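Local coordinates for serine-rich secreted cell wall anchored (LPXTG-motif ) protein (Lactobacillus reuteri ATCC 53608, PDB 5NXK), which probably mediates adhesion of the bacterium to its host in the gut, through a beta-solenoid binding region of a serine-rich repeat adhesin, at residues Val113-Asn125 with Trp189-Ser201. Residues are numbered along the deposited sequence; the frame is centred on the assembly and turned at random.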
# COMPACT_ATOMS: atom_id res chain seq x y z
N VAL A 113 3.55 0.87 4.27
CA VAL A 113 3.45 2.19 3.63
C VAL A 113 2.30 2.93 4.27
O VAL A 113 1.24 2.34 4.50
CB VAL A 113 3.21 2.11 2.10
CG1 VAL A 113 3.12 3.52 1.49
CG2 VAL A 113 4.31 1.31 1.43
N TRP A 114 2.50 4.21 4.58
CA TRP A 114 1.44 4.97 5.24
C TRP A 114 1.31 6.33 4.55
O TRP A 114 2.26 6.77 3.92
CB TRP A 114 1.76 5.12 6.74
CG TRP A 114 0.71 5.79 7.58
CD1 TRP A 114 -0.28 5.19 8.31
CD2 TRP A 114 0.57 7.20 7.80
NE1 TRP A 114 -1.05 6.14 8.95
CE2 TRP A 114 -0.54 7.38 8.66
CE3 TRP A 114 1.26 8.33 7.35
CZ2 TRP A 114 -0.96 8.65 9.07
CZ3 TRP A 114 0.84 9.58 7.77
CH2 TRP A 114 -0.26 9.73 8.62
N SER A 115 0.16 6.97 4.65
CA SER A 115 -0.05 8.25 3.99
C SER A 115 -1.01 9.14 4.75
O SER A 115 -1.84 8.65 5.53
CB SER A 115 -0.57 8.02 2.56
OG SER A 115 -1.90 7.53 2.60
N LYS A 116 -0.90 10.44 4.52
CA LYS A 116 -1.92 11.39 4.94
C LYS A 116 -3.17 11.17 4.11
O LYS A 116 -3.09 11.00 2.89
CB LYS A 116 -1.43 12.83 4.76
CG LYS A 116 -0.62 13.41 5.92
CD LYS A 116 -0.03 14.77 5.50
CE LYS A 116 0.79 15.41 6.60
NZ LYS A 116 0.27 15.13 7.96
N THR A 117 -4.34 11.17 4.75
CA THR A 117 -5.57 10.86 4.05
C THR A 117 -6.42 12.12 3.81
O THR A 117 -7.50 12.04 3.23
CB THR A 117 -6.37 9.83 4.84
OG1 THR A 117 -6.60 10.33 6.17
CG2 THR A 117 -5.59 8.53 4.92
N GLY A 118 -5.93 13.29 4.25
CA GLY A 118 -6.71 14.51 4.11
C GLY A 118 -5.99 15.58 3.29
O GLY A 118 -6.18 16.77 3.50
N ALA A 119 -5.20 15.14 2.32
CA ALA A 119 -4.40 16.05 1.51
C ALA A 119 -4.38 15.64 0.04
O ALA A 119 -5.39 15.19 -0.51
CB ALA A 119 -2.97 16.11 2.07
N GLY A 120 -3.22 15.80 -0.59
CA GLY A 120 -3.10 15.53 -2.01
C GLY A 120 -3.15 14.05 -2.35
O GLY A 120 -3.13 13.18 -1.46
N VAL A 121 -3.16 13.76 -3.66
CA VAL A 121 -3.32 12.38 -4.14
C VAL A 121 -2.14 11.51 -3.75
O VAL A 121 -1.00 11.83 -4.08
CB VAL A 121 -3.52 12.34 -5.67
CG1 VAL A 121 -3.60 10.90 -6.17
CG2 VAL A 121 -4.77 13.12 -6.06
N LYS A 122 -2.44 10.41 -3.06
CA LYS A 122 -1.43 9.44 -2.63
C LYS A 122 -1.57 8.12 -3.38
O LYS A 122 -2.60 7.44 -3.29
CB LYS A 122 -1.53 9.18 -1.12
CG LYS A 122 -1.63 10.44 -0.29
CD LYS A 122 -0.41 11.34 -0.51
CE LYS A 122 -0.32 12.44 0.56
NZ LYS A 122 0.71 13.45 0.20
N THR A 123 -0.51 7.77 -4.11
CA THR A 123 -0.50 6.62 -4.98
C THR A 123 0.67 5.68 -4.70
O THR A 123 1.82 6.11 -4.60
CB THR A 123 -0.43 7.07 -6.47
OG1 THR A 123 -1.51 7.98 -6.75
CG2 THR A 123 -0.53 5.87 -7.40
N LEU A 124 0.37 4.39 -4.60
CA LEU A 124 1.39 3.35 -4.53
C LEU A 124 1.28 2.45 -5.74
O LEU A 124 0.27 1.78 -5.95
CB LEU A 124 1.24 2.52 -3.25
CG LEU A 124 2.16 1.29 -3.12
CD1 LEU A 124 3.63 1.73 -3.02
CD2 LEU A 124 1.77 0.46 -1.91
N ASN A 125 2.34 2.42 -6.55
CA ASN A 125 2.37 1.52 -7.69
C ASN A 125 3.22 0.30 -7.34
O ASN A 125 4.30 0.44 -6.76
CB ASN A 125 2.91 2.23 -8.93
CG ASN A 125 2.04 3.39 -9.36
OD1 ASN A 125 0.84 3.24 -9.54
ND2 ASN A 125 2.64 4.56 -9.50
N TRP A 189 -5.75 -0.71 3.07
CA TRP A 189 -6.76 0.20 3.56
C TRP A 189 -6.58 1.54 2.87
O TRP A 189 -5.59 2.23 3.11
CB TRP A 189 -6.67 0.38 5.09
CG TRP A 189 -7.86 1.05 5.69
CD1 TRP A 189 -8.92 1.60 5.03
CD2 TRP A 189 -8.14 1.22 7.09
NE1 TRP A 189 -9.83 2.10 5.92
CE2 TRP A 189 -9.38 1.88 7.19
CE3 TRP A 189 -7.46 0.88 8.27
CZ2 TRP A 189 -9.96 2.20 8.42
CZ3 TRP A 189 -8.04 1.20 9.49
CH2 TRP A 189 -9.27 1.85 9.56
N LEU A 190 -7.53 1.90 2.02
CA LEU A 190 -7.49 3.15 1.29
C LEU A 190 -8.63 4.01 1.80
O LEU A 190 -9.80 3.66 1.63
CB LEU A 190 -7.59 2.94 -0.22
CG LEU A 190 -6.51 2.10 -0.91
CD1 LEU A 190 -6.82 0.60 -0.84
CD2 LEU A 190 -6.30 2.55 -2.36
N LEU A 191 -8.28 5.11 2.44
CA LEU A 191 -9.24 5.98 3.11
C LEU A 191 -8.99 7.44 2.70
O LEU A 191 -7.84 7.86 2.60
CB LEU A 191 -9.14 5.82 4.64
CG LEU A 191 -10.06 6.62 5.57
CD1 LEU A 191 -10.41 5.79 6.82
CD2 LEU A 191 -9.42 7.97 5.97
N THR A 192 -10.05 8.20 2.48
CA THR A 192 -9.90 9.64 2.36
C THR A 192 -10.69 10.30 3.48
O THR A 192 -11.73 9.80 3.89
CB THR A 192 -10.36 10.19 0.99
OG1 THR A 192 -11.79 10.11 0.91
CG2 THR A 192 -9.75 9.38 -0.15
N ALA A 193 -10.25 11.46 3.91
CA ALA A 193 -10.90 12.20 4.97
C ALA A 193 -11.37 13.51 4.36
O ALA A 193 -10.99 13.84 3.24
CB ALA A 193 -9.96 12.44 6.14
N VAL A 194 -12.19 14.25 5.09
CA VAL A 194 -12.84 15.44 4.57
C VAL A 194 -11.93 16.40 3.82
O VAL A 194 -12.29 16.84 2.74
CB VAL A 194 -13.57 16.19 5.70
CG1 VAL A 194 -14.04 17.56 5.23
CG2 VAL A 194 -14.73 15.35 6.22
N PRO A 195 -10.72 16.69 4.34
CA PRO A 195 -10.02 17.69 3.53
C PRO A 195 -9.22 17.12 2.33
O PRO A 195 -8.49 17.88 1.70
CB PRO A 195 -9.04 18.32 4.54
CG PRO A 195 -9.54 17.92 5.89
CD PRO A 195 -10.12 16.55 5.68
N SER A 196 -9.41 15.86 1.98
CA SER A 196 -8.77 15.25 0.80
C SER A 196 -9.01 16.06 -0.47
O SER A 196 -10.11 16.56 -0.68
CB SER A 196 -9.27 13.81 0.60
OG SER A 196 -8.87 13.28 -0.66
N THR A 197 -8.01 16.17 -1.33
CA THR A 197 -8.23 16.89 -2.57
C THR A 197 -9.10 16.09 -3.54
O THR A 197 -9.73 16.69 -4.40
CB THR A 197 -6.92 17.22 -3.30
OG1 THR A 197 -6.27 15.99 -3.66
CG2 THR A 197 -5.98 18.07 -2.43
N SER A 198 -9.17 14.77 -3.40
CA SER A 198 -9.92 13.98 -4.40
C SER A 198 -11.06 13.14 -3.86
O SER A 198 -12.07 12.97 -4.55
CB SER A 198 -8.97 13.05 -5.17
OG SER A 198 -8.52 11.97 -4.36
N GLY A 199 -10.92 12.58 -2.65
CA GLY A 199 -11.97 11.73 -2.11
C GLY A 199 -12.17 10.43 -2.87
O GLY A 199 -13.22 9.78 -2.76
N ILE A 200 -11.15 10.02 -3.61
CA ILE A 200 -11.21 8.81 -4.43
C ILE A 200 -10.25 7.75 -3.89
O ILE A 200 -9.09 8.05 -3.61
CB ILE A 200 -10.83 9.12 -5.89
CG1 ILE A 200 -11.82 10.13 -6.48
CG2 ILE A 200 -10.77 7.84 -6.74
CD1 ILE A 200 -11.37 10.69 -7.83
N SER A 201 -10.75 6.53 -3.71
CA SER A 201 -9.90 5.42 -3.28
C SER A 201 -10.03 4.26 -4.27
O SER A 201 -11.12 3.71 -4.44
CB SER A 201 -10.29 4.95 -1.87
OG SER A 201 -10.01 5.96 -0.91
O HOH W 1 -6.74 11.87 0.06
O HOH W 2 -6.61 13.30 -2.72
O HOH W 3 -3.81 16.29 -5.19
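Two backbone hydrogen bonds tie the loop of residues 116-121 to the loop of residues 192-199: Ala-193 N gives to Thr-117 O at 2.9 Å, and Thr-197 N gives to Ala-119 O, also at 2.9 Å and nearly straight (170°). In each case the donor sits above the carbonyl plane, about 40° out of it. Both loops are corners of a right-handed parallel beta-solenoid of the pectate lyase-like kind; the first leads from strand 113-115 and the second from strand 186-191, and both run into the same long parallel sheet, as strands 122-127 and 200-205. Strand 168-171 lies between these two in the sheet, yet the two loops bond to each other directly. A type I turn from Ala-193 to Ser-196, closed by Ser-196 N on Ala-193 O, brings the second loop back to Ala-119.

Thr-117, whose side chain points toward the other loop, buries the most surface here. Its CB and CG2 lie against the backbone of Leu-191, with CG2 3.3 Å from Leu-191 O, a carbonyl that also takes a hydrogen bond from Ser-166. With chi1 at 56°, OG1 is tucked between the backbone N and carbonyl carbon of Thr-117 and meets Leu-191 CD2 at 3.7 Å. Pro-195 packs its CB on Gly-118 O. Further along, Thr-197 spreads both branches over the neighbouring backbone: CG2 rests 3.5 Å from Ala-119 O, while OG1 lies 3.6 Å from Gly-120 CA.

Three waters bridge the polar groups of the two loops. One molecule joins Ser-196 OG to Thr-117 O, the latter bond weak; another links Ala-119 O, Thr-197 OG1 and Ser-198 OG. Ser-196 OG also accepts from Gly-199 N in an ST motif. A third water accepts from Val-121 N at 3.0 Å and bonds Thr-197 OG1.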